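Local coordinates for kelch repeat and BTB domain-containing protein A55 (Vaccinia virus WR, PDB 6I2M), which probably acts as a substrate-specific adapter of CUL3-containing E3 ubiquitin ligases, directing host proteins to ubiquitination and proteasomal degradation, at residues A[12-16]-A[17-21]; A[75-79]-A[80-84]. All coordinates share one frame; numbering follows the deposited sequence.

Contact 1 (A[12-16]-A[17-21]); sequences NGFRN and SGRFC
This is a local C-cap contact: F14 on the last turn of helix 4-17 meets R19 and F20, just where the chain leaves the helix for strand 23-27. The carbonyl oxygen of F14 is gripped twice, with G18 N and R19 N each 2.8 Å from F14 O and approaching from opposite faces of the carbonyl plane. G18 sits at phi 100°, and with the bond from R19 N back five residues to F14 this makes a Schellman-like C-cap, in which G18 N keeps its ordinary helical partner F14 O and does not bond to R15 O. One step earlier, S17 N still reaches G13 O at 3.3 Å. With the backbone turned back like this, R19 lays its side chain obliquely across the phenyl of F14. The bend at chi3 (65°) turns the guanidinium back to the ring, whose CE1 lies over one of its faces, 3.4 Å from R19 NH1. R19 NH2 then carries on to S47 O of the second subunit. F20 presents its ring edge to one face of the F14 ring in a T-shaped pair, planes 68° apart; L37 of the second subunit also packs on F14.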
# COMPACT_ATOMS: atom_id res chain seq x y z
N ASN A 12 7.94 -4.28 2.54
CA ASN A 12 9.32 -3.84 2.33
C ASN A 12 10.26 -4.53 3.33
O ASN A 12 11.43 -4.76 3.02
CB ASN A 12 9.44 -2.32 2.43
CG ASN A 12 10.79 -1.75 2.05
OD1 ASN A 12 11.37 -2.07 1.00
ND2 ASN A 12 11.32 -0.87 2.89
N GLY A 13 9.72 -4.86 4.51
CA GLY A 13 10.42 -5.58 5.57
C GLY A 13 10.64 -7.03 5.19
O GLY A 13 11.67 -7.61 5.52
N PHE A 14 9.65 -7.62 4.47
CA PHE A 14 9.69 -8.99 3.95
C PHE A 14 10.67 -9.07 2.77
O PHE A 14 11.34 -10.09 2.60
CB PHE A 14 8.29 -9.45 3.49
CG PHE A 14 7.22 -9.68 4.54
CD1 PHE A 14 7.53 -10.28 5.75
CD2 PHE A 14 5.89 -9.38 4.27
CE1 PHE A 14 6.54 -10.51 6.71
CE2 PHE A 14 4.90 -9.63 5.22
CZ PHE A 14 5.23 -10.20 6.43
N ARG A 15 10.74 -7.98 1.97
CA ARG A 15 11.62 -7.83 0.80
C ARG A 15 13.10 -7.89 1.21
O ARG A 15 13.89 -8.57 0.55
CB ARG A 15 11.29 -6.51 0.08
CG ARG A 15 12.14 -6.20 -1.15
CD ARG A 15 12.14 -4.72 -1.44
NE ARG A 15 13.26 -4.32 -2.29
CZ ARG A 15 13.65 -3.06 -2.48
NH1 ARG A 15 13.02 -2.06 -1.86
NH2 ARG A 15 14.67 -2.79 -3.28
N ASN A 16 13.46 -7.19 2.31
CA ASN A 16 14.82 -7.15 2.87
C ASN A 16 15.18 -8.50 3.50
O ASN A 16 16.34 -8.93 3.40
CB ASN A 16 14.94 -6.02 3.90
CG ASN A 16 14.63 -4.64 3.38
OD1 ASN A 16 14.95 -4.27 2.24
ND2 ASN A 16 14.01 -3.82 4.22
N SER A 17 14.20 -9.16 4.14
CA SER A 17 14.33 -10.46 4.79
C SER A 17 14.47 -11.60 3.77
O SER A 17 15.14 -12.59 4.05
CB SER A 17 13.12 -10.72 5.69
OG SER A 17 13.17 -11.99 6.33
N GLY A 18 13.85 -11.43 2.60
CA GLY A 18 13.85 -12.41 1.52
C GLY A 18 12.59 -13.24 1.48
O GLY A 18 12.51 -14.22 0.73
N ARG A 19 11.58 -12.85 2.28
CA ARG A 19 10.28 -13.50 2.40
C ARG A 19 9.37 -13.20 1.21
O ARG A 19 9.27 -12.04 0.79
CB ARG A 19 9.59 -13.08 3.71
CG ARG A 19 10.13 -13.76 4.96
CD ARG A 19 9.24 -13.51 6.16
NE ARG A 19 7.92 -14.11 6.00
CZ ARG A 19 6.96 -14.10 6.93
NH1 ARG A 19 7.18 -13.51 8.10
NH2 ARG A 19 5.80 -14.68 6.69
N PHE A 20 8.70 -14.25 0.69
CA PHE A 20 7.74 -14.23 -0.43
C PHE A 20 8.33 -13.77 -1.78
O PHE A 20 7.59 -13.71 -2.77
CB PHE A 20 6.48 -13.42 -0.08
CG PHE A 20 5.79 -13.82 1.20
CD1 PHE A 20 4.90 -14.88 1.23
CD2 PHE A 20 6.01 -13.11 2.38
CE1 PHE A 20 4.25 -15.24 2.42
CE2 PHE A 20 5.37 -13.47 3.56
CZ PHE A 20 4.50 -14.54 3.58
N CYS A 21 9.65 -13.47 -1.83
CA CYS A 21 10.34 -13.02 -3.04
C CYS A 21 10.33 -14.08 -4.13
O CYS A 21 10.94 -15.15 -3.97
CB CYS A 21 11.76 -12.54 -2.72
SG CYS A 21 11.83 -10.92 -1.92

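Contact 2 (A[75-79]-A[80-84])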
# COMPACT_ATOMS: atom_id res chain seq x y z
N LEU A 75 14.16 3.14 -7.90
CA LEU A 75 12.81 3.07 -8.47
C LEU A 75 12.01 1.95 -7.82
O LEU A 75 10.81 2.13 -7.60
CB LEU A 75 12.84 2.92 -10.00
CG LEU A 75 13.06 4.21 -10.80
CD1 LEU A 75 13.53 3.91 -12.19
CD2 LEU A 75 11.81 5.05 -10.86
N ILE A 76 12.67 0.82 -7.49
CA ILE A 76 12.04 -0.31 -6.78
C ILE A 76 11.74 0.16 -5.35
O ILE A 76 10.65 -0.11 -4.84
CB ILE A 76 12.90 -1.61 -6.84
CG1 ILE A 76 13.02 -2.12 -8.29
CG2 ILE A 76 12.33 -2.72 -5.93
CD1 ILE A 76 14.28 -2.91 -8.58
N ASP A 77 12.67 0.94 -4.74
CA ASP A 77 12.50 1.53 -3.41
C ASP A 77 11.31 2.50 -3.41
O ASP A 77 10.60 2.60 -2.40
CB ASP A 77 13.79 2.25 -2.95
CG ASP A 77 14.95 1.34 -2.59
OD1 ASP A 77 14.70 0.19 -2.16
OD2 ASP A 77 16.11 1.79 -2.71
N TYR A 78 11.08 3.19 -4.55
CA TYR A 78 9.96 4.11 -4.75
C TYR A 78 8.64 3.34 -4.87
O TYR A 78 7.61 3.82 -4.39
CB TYR A 78 10.19 5.03 -5.96
CG TYR A 78 9.11 6.07 -6.16
CD1 TYR A 78 9.04 7.20 -5.34
CD2 TYR A 78 8.15 5.93 -7.16
CE1 TYR A 78 8.04 8.15 -5.51
CE2 TYR A 78 7.15 6.88 -7.34
CZ TYR A 78 7.10 7.99 -6.52
OH TYR A 78 6.11 8.93 -6.69
N ILE A 79 8.67 2.13 -5.50
CA ILE A 79 7.51 1.23 -5.64
C ILE A 79 7.11 0.77 -4.22
O ILE A 79 5.92 0.68 -3.92
CB ILE A 79 7.81 0.05 -6.62
CG1 ILE A 79 8.00 0.56 -8.07
CG2 ILE A 79 6.70 -1.02 -6.59
CD1 ILE A 79 8.86 -0.32 -9.00
N TYR A 80 8.11 0.56 -3.35
CA TYR A 80 7.94 0.20 -1.94
C TYR A 80 7.77 1.48 -1.08
O TYR A 80 7.60 2.57 -1.64
CB TYR A 80 9.09 -0.72 -1.47
CG TYR A 80 9.00 -2.13 -2.01
CD1 TYR A 80 9.50 -2.45 -3.27
CD2 TYR A 80 8.43 -3.15 -1.26
CE1 TYR A 80 9.42 -3.74 -3.78
CE2 TYR A 80 8.35 -4.46 -1.76
CZ TYR A 80 8.85 -4.74 -3.02
OH TYR A 80 8.77 -6.02 -3.52
N GLY A 81 7.80 1.34 0.25
CA GLY A 81 7.59 2.44 1.18
C GLY A 81 8.67 3.49 1.36
O GLY A 81 8.61 4.26 2.32
N ILE A 82 9.66 3.56 0.44
CA ILE A 82 10.77 4.53 0.52
C ILE A 82 10.56 5.72 -0.45
O ILE A 82 10.41 5.49 -1.65
CB ILE A 82 12.16 3.83 0.36
CG1 ILE A 82 12.35 2.70 1.39
CG2 ILE A 82 13.31 4.84 0.43
CD1 ILE A 82 13.14 1.48 0.88
N PRO A 83 10.57 6.99 0.04
CA PRO A 83 10.40 8.13 -0.89
C PRO A 83 11.66 8.41 -1.69
O PRO A 83 12.77 8.19 -1.20
CB PRO A 83 10.04 9.30 0.04
CG PRO A 83 9.96 8.73 1.44
CD PRO A 83 10.74 7.46 1.43
N LEU A 84 11.49 8.89 -2.94
CA LEU A 84 12.59 9.18 -3.86
C LEU A 84 13.38 10.43 -3.47
O LEU A 84 12.82 11.53 -3.41
CB LEU A 84 12.07 9.28 -5.30
CG LEU A 84 13.01 8.84 -6.43
CD1 LEU A 84 13.24 7.33 -6.42
CD2 LEU A 84 12.44 9.23 -7.78
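The C-terminal end of helix 69-79 in the BTB fold is closed here by the loop that follows it, with Y80, I82 and L84 folding back on I76, D77 and Y78. The last regular helical bond runs from Y80 N to I76 O at 3.0 Å. Y80 then leaves helical geometry with psi -170°, and the next bond skips a residue: I82 N reaches D77 O at 3.1 Å, five residues back. I82 O comes round to the helix too, where Y78 CA makes a CH...O contact with it at 3.4 Å, 155° at the hydrogen. The Y80 ring lies beside I76, pointing the same way, with its CE1 3.8 Å from I76 CG2. I76 O also meets this ring at its edge, in plane, 3.0 Å from Y80 CD1, and so touches both the amide and the ring of the same tyrosine. This helix end of the BTB/POZ domain thus closes with a backbone bond spanning five residues, one more than the helical bond before it. Here the hydroxyls are anchored apart, Y80 OH on H35 ND1 and Y78 OH on E109 and S105 O of helix 104-116. D77 and I82 run side by side, I82 CD1 resting 3.7 Å from D77 OD1, the oxygen that forms a salt bridge with R15. Y78 and L84 cross at about a right angle: with CG anti to the backbone N (chi1 -176°), the Y78 ring has its CD1 beside L84 CB, 3.7 Å away, while L84 CD1 lies 3.8 Å from Y78 CB; L84 itself also packs on I94 of helix 91-101 and C110 of helix 104-116.

In the fold
Both contacts are helix ends within the BTB/POZ domain, and they come in series: contact 1 closes helix 4-17 before strand 23-27, and contact 2 closes helix 69-79 before helix 91-101. Their centres are about 14 Å apart, yet they touch directly. R15 NH1 forms a salt bridge with D77 OD1 at 2.8 Å, and R15 also makes a cation-pi contact with Y80; N12 packs on Y80 and I82. The salt bridge and this packing join the end of helix 4-17 to the end of helix 69-79. Both ends also touch the second subunit: F14, R19 and F20 of contact 1 meet it, and Y78 of contact 2 packs on its M1.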